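Local coordinates for fimbria adhesin protein (Klebsiella pneumoniae, PDB 3U4K) that is the receptor-binding domain of a fimbrial adhesin, MrkD1P, that binds human collagen V and so probably anchors the pilus to host tissue, at residues S31-N36 against W59-N64; S79-V84 against T157-G162. One frame throughout, in Å; residues are numbered along the deposited sequence.

Interaction 1: S31-N36 against W59-N64; sequences SAYEIN and WTMPDN
The indole of Trp59 carries Ile35 on one face: methyl CG2 stands 3.6 Å from the centroid of the five-membered ring and 15° off the ring normal, a CH-pi contact. Asn36 O approaches the same indole obliquely, 3.6 Å from NE1. The phenol of Tyr33 is met obliquely by Met61, a selenomethionine here, whose SE lies 4.6 Å from the ring centroid and 39° off its normal, a Met-aromatic contact. This is face-to-face packing of two sheets in a jelly-roll barrel: the axes of strands 33-36 and 59-61 pass 9.2 Å apart, too far for backbone pairing, and their directions make 164°. Side chains therefore carry most of the contact. Ile35 reaches Trp59 because CG2 is anti to its backbone N, while CG1, anti to the carbonyl carbon, carries CD1 to 4.3 Å from Met61 CE. Behind these residues, Tyr33 and Ile35 hydrogen-bond through their backbones to strand 166-170, whereas Trp59 pairs with Phe135 of the second sheet; Leu166 touches both Tyr33 and Met61. At the outer end of the phenol, Tyr33 OH lies 4.0 Å from Pro62 CD, and beside it Tyr33 CE1 sits 3.6 Å from Met61 CB.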
loop_
_atom_site.group_PDB
_atom_site.type_symbol
_atom_site.label_atom_id
_atom_site.label_comp_id
_atom_site.label_asym_id
_atom_site.label_seq_id
_atom_site.Cartn_x
_atom_site.Cartn_y
_atom_site.Cartn_z
ATOM N N SER A 31 15.384 10.773 3.966
ATOM C CA SER A 31 14.276 10.113 4.669
ATOM C C SER A 31 13.196 9.681 3.681
ATOM O O SER A 31 13.012 10.307 2.636
ATOM C CB SER A 31 13.681 11.024 5.744
ATOM O OG SER A 31 13.091 12.169 5.161
ATOM N N ALA A 32 12.490 8.610 4.024
ATOM C CA ALA A 32 11.495 8.001 3.140
ATOM C C ALA A 32 10.408 8.963 2.655
ATOM O O ALA A 32 10.073 9.937 3.332
ATOM C CB ALA A 32 10.866 6.793 3.821
ATOM N N TYR A 33 9.880 8.682 1.467
ATOM C CA TYR A 33 8.689 9.354 0.958
ATOM C C TYR A 33 7.473 8.715 1.621
ATOM O O TYR A 33 7.407 7.486 1.755
ATOM C CB TYR A 33 8.609 9.205 -0.562
ATOM C CG TYR A 33 7.628 10.134 -1.242
ATOM C CD1 TYR A 33 6.381 9.675 -1.664
ATOM C CD2 TYR A 33 7.950 11.473 -1.474
ATOM C CE1 TYR A 33 5.479 10.524 -2.292
ATOM C CE2 TYR A 33 7.054 12.328 -2.100
ATOM C CZ TYR A 33 5.824 11.848 -2.508
ATOM O OH TYR A 33 4.939 12.694 -3.131
ATOM N N GLU A 34 6.522 9.544 2.042
ATOM C CA GLU A 34 5.359 9.062 2.788
ATOM C C GLU A 34 4.030 9.482 2.192
ATOM O O GLU A 34 3.865 10.620 1.748
ATOM C CB GLU A 34 5.418 9.527 4.237
ATOM C CG GLU A 34 6.254 8.638 5.137
ATOM C CD GLU A 34 6.420 9.221 6.524
ATOM O OE1 GLU A 34 6.747 10.424 6.631
ATOM O OE2 GLU A 34 6.225 8.476 7.508
ATOM N N ILE A 35 3.087 8.549 2.190
ATOM C CA ILE A 35 1.720 8.827 1.776
ATOM C C ILE A 35 0.785 8.491 2.932
ATOM O O ILE A 35 0.763 7.352 3.410
ATOM C CB ILE A 35 1.319 8.003 0.532
ATOM C CG1 ILE A 35 2.232 8.329 -0.650
ATOM C CG2 ILE A 35 -0.132 8.270 0.156
ATOM C CD1 ILE A 35 2.201 7.300 -1.757
ATOM N N ASN A 36 0.035 9.489 3.391
ATOM C CA ASN A 36 -1.090 9.247 4.289
ATOM C C ASN A 36 -2.298 8.849 3.442
ATOM O O ASN A 36 -2.761 9.627 2.607
ATOM C CB ASN A 36 -1.386 10.485 5.145
ATOM C CG ASN A 36 -2.649 10.338 5.982
ATOM O OD1 ASN A 36 -2.903 9.290 6.588
ATOM N ND2 ASN A 36 -3.447 11.397 6.023
ATOM N N TRP A 59 -2.637 8.370 -5.228
ATOM C CA TRP A 59 -1.713 9.470 -4.993
ATOM C C TRP A 59 -0.583 9.417 -5.980
ATOM O O TRP A 59 -0.110 8.337 -6.339
ATOM C CB TRP A 59 -1.155 9.413 -3.581
ATOM C CG TRP A 59 -2.217 9.416 -2.517
ATOM C CD1 TRP A 59 -2.661 10.498 -1.765
ATOM C CD2 TRP A 59 -3.006 8.273 -2.046
ATOM N NE1 TRP A 59 -3.642 10.113 -0.889
ATOM C CE2 TRP A 59 -3.899 8.793 -1.008
ATOM C CE3 TRP A 59 -3.064 6.920 -2.371
ATOM C CZ2 TRP A 59 -4.799 7.978 -0.339
ATOM C CZ3 TRP A 59 -3.979 6.109 -1.688
ATOM C CH2 TRP A 59 -4.822 6.627 -0.695
ATOM N N THR A 60 -0.144 10.587 -6.430
ATOM C CA THR A 60 0.986 10.670 -7.347
ATOM C C THR A 60 2.219 11.239 -6.642
ATOM O O THR A 60 2.106 12.047 -5.713
ATOM C CB THR A 60 0.657 11.520 -8.598
ATOM O OG1 THR A 60 0.441 12.884 -8.215
ATOM C CG2 THR A 60 -0.586 10.989 -9.314
HETATM N N MSE A 61 3.394 10.792 -7.077
HETATM C CA MSE A 61 4.655 11.388 -6.643
HETATM C C MSE A 61 5.347 11.908 -7.870
HETATM O O MSE A 61 5.556 11.161 -8.831
HETATM C CB MSE A 61 5.543 10.414 -5.870
HETATM C CG MSE A 61 5.641 9.034 -6.510
HETATM SE SE MSE A 61 6.417 7.781 -5.204
HETATM C CE MSE A 61 4.879 6.552 -5.082
ATOM N N PRO A 62 5.697 13.206 -7.865
ATOM C CA PRO A 62 6.359 13.816 -9.017
ATOM C C PRO A 62 7.733 13.198 -9.255
ATOM O O PRO A 62 8.392 12.775 -8.300
ATOM C CB PRO A 62 6.498 15.287 -8.607
ATOM C CG PRO A 62 6.464 15.276 -7.115
ATOM C CD PRO A 62 5.528 14.161 -6.753
ATOM N N ASP A 63 8.151 13.131 -10.519
ATOM C CA ASP A 63 9.472 12.605 -10.843
ATOM C C ASP A 63 10.530 13.539 -10.261
ATOM O O ASP A 63 10.491 14.752 -10.474
ATOM C CB ASP A 63 9.650 12.405 -12.347
ATOM C CG ASP A 63 10.322 11.079 -12.681
ATOM O OD1 ASP A 63 11.121 10.572 -11.855
ATOM O OD2 ASP A 63 10.044 10.535 -13.770
ATOM N N ASN A 64 11.458 12.960 -9.509
ATOM C CA ASN A 64 12.278 13.735 -8.595
ATOM C C ASN A 64 13.768 13.548 -8.811
ATOM O O ASN A 64 14.206 12.501 -9.286
ATOM C CB ASN A 64 11.917 13.356 -7.160
ATOM C CG ASN A 64 11.726 14.562 -6.272
ATOM O OD1 ASN A 64 12.285 14.630 -5.182
ATOM N ND2 ASN A 64 10.927 15.521 -6.731
#

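Interaction 2: S79-V84 against T157-G162; sequences SDAKVV and TEYGPG
Asp80 and Gly160 exchange two backbone hydrogen bonds, and Lys82 and Glu158 exchange two more, which defines an antiparallel pairing in one sheet of the jelly roll; the strand axes run 4.7 Å apart with directions 173° from each other. The distance is 2.8 Å both from Lys82 N to Glu158 O and from Glu158 N to Lys82 O. At the other end Asp80 N lies 2.9 Å from Gly160 O, and Gly160 N lies 3.2 Å from Asp80 O. CA-H...O contacts supplement these bonds, among them Tyr159 CA to Asp80 O.

Side-chain van der Waals contacts lie on both faces. On the face bearing Ala81 and Tyr159, the phenol swings across the neighbouring strand, its CG anti to the backbone N (chi1 177°). Ala81 CB makes an apolar contact with Tyr159 CD1, Ala81 CA meets the ring edge near its plane, and Ser79 CB lies obliquely 3.5 Å from Tyr159 OH. On the face of Lys82 and Glu158, Val84 crosses the glutamate at about a right angle, Val84 CG1 being 3.6 Å from Glu158 OE1. Lys82 leads away, so Lys82 NZ and Glu158 OE1 stay 6.8 Å apart and their charged atoms do not meet.

Strand 74-83 continues the sheet through Ser79 and Ala81 to strand 119-125, and strand 154-160 through Thr157 to strand 166-170; Phe107 of strand 103-111 touches Val83 and Thr157.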
loop_
_atom_site.group_PDB
_atom_site.type_symbol
_atom_site.label_atom_id
_atom_site.label_comp_id
_atom_site.label_asym_id
_atom_site.label_seq_id
_atom_site.Cartn_x
_atom_site.Cartn_y
_atom_site.Cartn_z
ATOM N N SER A 79 15.156 -4.377 -4.125
ATOM C CA SER A 79 14.182 -3.657 -3.300
ATOM C C SER A 79 12.884 -4.437 -3.159
ATOM O O SER A 79 12.275 -4.820 -4.156
ATOM C CB SER A 79 13.892 -2.269 -3.876
ATOM O OG SER A 79 14.871 -1.333 -3.468
ATOM N N ASP A 80 12.465 -4.656 -1.915
ATOM C CA ASP A 80 11.245 -5.408 -1.620
ATOM C C ASP A 80 10.046 -4.504 -1.342
ATOM O O ASP A 80 10.154 -3.526 -0.604
ATOM C CB ASP A 80 11.468 -6.351 -0.433
ATOM C CG ASP A 80 12.518 -7.414 -0.717
ATOM O OD1 ASP A 80 13.187 -7.858 0.242
ATOM O OD2 ASP A 80 12.676 -7.808 -1.892
ATOM N N ALA A 81 8.914 -4.839 -1.958
ATOM C CA ALA A 81 7.636 -4.191 -1.669
ATOM C C ALA A 81 6.897 -5.027 -0.632
ATOM O O ALA A 81 6.481 -6.154 -0.915
ATOM C CB ALA A 81 6.810 -4.047 -2.937
ATOM N N LYS A 82 6.750 -4.470 0.568
ATOM C CA LYS A 82 6.220 -5.209 1.711
ATOM C C LYS A 82 4.946 -4.610 2.293
ATOM O O LYS A 82 4.821 -3.389 2.435
ATOM C CB LYS A 82 7.274 -5.310 2.816
ATOM C CG LYS A 82 8.326 -6.380 2.588
ATOM C CD LYS A 82 9.316 -6.427 3.741
ATOM C CE LYS A 82 10.403 -7.459 3.486
ATOM N NZ LYS A 82 11.489 -7.372 4.501
ATOM N N VAL A 83 4.005 -5.488 2.625
ATOM C CA VAL A 83 2.855 -5.124 3.436
ATOM C C VAL A 83 3.206 -5.502 4.870
ATOM O O VAL A 83 3.476 -6.668 5.165
ATOM C CB VAL A 83 1.578 -5.852 2.987
ATOM C CG1 VAL A 83 0.409 -5.460 3.876
ATOM C CG2 VAL A 83 1.266 -5.535 1.532
ATOM N N VAL A 84 3.206 -4.508 5.752
ATOM C CA VAL A 84 3.726 -4.682 7.109
ATOM C C VAL A 84 2.687 -4.495 8.213
ATOM O O VAL A 84 2.989 -4.719 9.387
ATOM C CB VAL A 84 4.923 -3.742 7.376
ATOM C CG1 VAL A 84 6.146 -4.207 6.601
ATOM C CG2 VAL A 84 4.570 -2.299 7.031
ATOM N N THR A 157 2.390 -0.075 4.236
ATOM C CA THR A 157 3.287 -0.412 3.135
ATOM C C THR A 157 4.711 0.066 3.408
ATOM O O THR A 157 4.922 1.145 3.978
ATOM C CB THR A 157 2.753 0.166 1.806
ATOM O OG1 THR A 157 1.917 -0.805 1.163
ATOM C CG2 THR A 157 3.885 0.599 0.855
ATOM N N GLU A 158 5.679 -0.760 3.013
ATOM C CA GLU A 158 7.094 -0.410 3.092
ATOM C C GLU A 158 7.851 -0.936 1.881
ATOM O O GLU A 158 7.826 -2.131 1.585
ATOM C CB GLU A 158 7.717 -0.928 4.389
ATOM C CG GLU A 158 7.386 -0.068 5.601
ATOM C CD GLU A 158 8.018 -0.560 6.890
ATOM O OE1 GLU A 158 8.638 -1.648 6.890
ATOM O OE2 GLU A 158 7.887 0.152 7.910
ATOM N N TYR A 159 8.505 -0.022 1.174
ATOM C CA TYR A 159 9.295 -0.364 0.002
ATOM C C TYR A 159 10.724 0.129 0.153
ATOM O O TYR A 159 10.957 1.271 0.549
ATOM C CB TYR A 159 8.663 0.223 -1.257
ATOM C CG TYR A 159 9.456 -0.028 -2.519
ATOM C CD1 TYR A 159 9.538 -1.306 -3.069
ATOM C CD2 TYR A 159 10.119 1.014 -3.165
ATOM C CE1 TYR A 159 10.261 -1.541 -4.226
ATOM C CE2 TYR A 159 10.846 0.792 -4.325
ATOM C CZ TYR A 159 10.912 -0.487 -4.851
ATOM O OH TYR A 159 11.629 -0.719 -6.003
ATOM N N GLY A 160 11.677 -0.740 -0.164
ATOM C CA GLY A 160 13.091 -0.396 -0.065
ATOM C C GLY A 160 14.025 -1.587 -0.145
ATOM O O GLY A 160 13.574 -2.732 -0.100
ATOM N N PRO A 161 15.339 -1.324 -0.280
ATOM C CA PRO A 161 16.354 -2.373 -0.328
ATOM C C PRO A 161 16.908 -2.689 1.062
ATOM O O PRO A 161 18.039 -2.320 1.382
ATOM C CB PRO A 161 17.440 -1.762 -1.223
ATOM C CG PRO A 161 17.277 -0.280 -1.084
ATOM C CD PRO A 161 15.926 0.013 -0.489
ATOM N N GLY A 162 16.105 -3.362 1.880
ATOM C CA GLY A 162 16.492 -3.664 3.256
ATOM C C GLY A 162 16.284 -2.493 4.201
ATOM O O GLY A 162 16.597 -2.587 5.387
#

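Overall arrangement
Interactions 1 and 2 come in series along the chain, the first closing before the second opens. Their centres lie 14 Å apart and their nearest atoms about 6 Å apart, without touching. They share the mixed five-stranded sheet, in the order 33-36, 166-170, 154-160, 74-83, 119-125. Interaction 2 pairs the third and fourth strands side by side by backbone hydrogen bonds, whereas interaction 1 links strand 33-36, one of the two outermost strands, to strand 53-61 of the other sheet. Strand 166-170 separates them and contacts both. One contact thus lies within a sheet and the other between sheets, both kinds of packing being found in the jelly-roll receptor-binding domain.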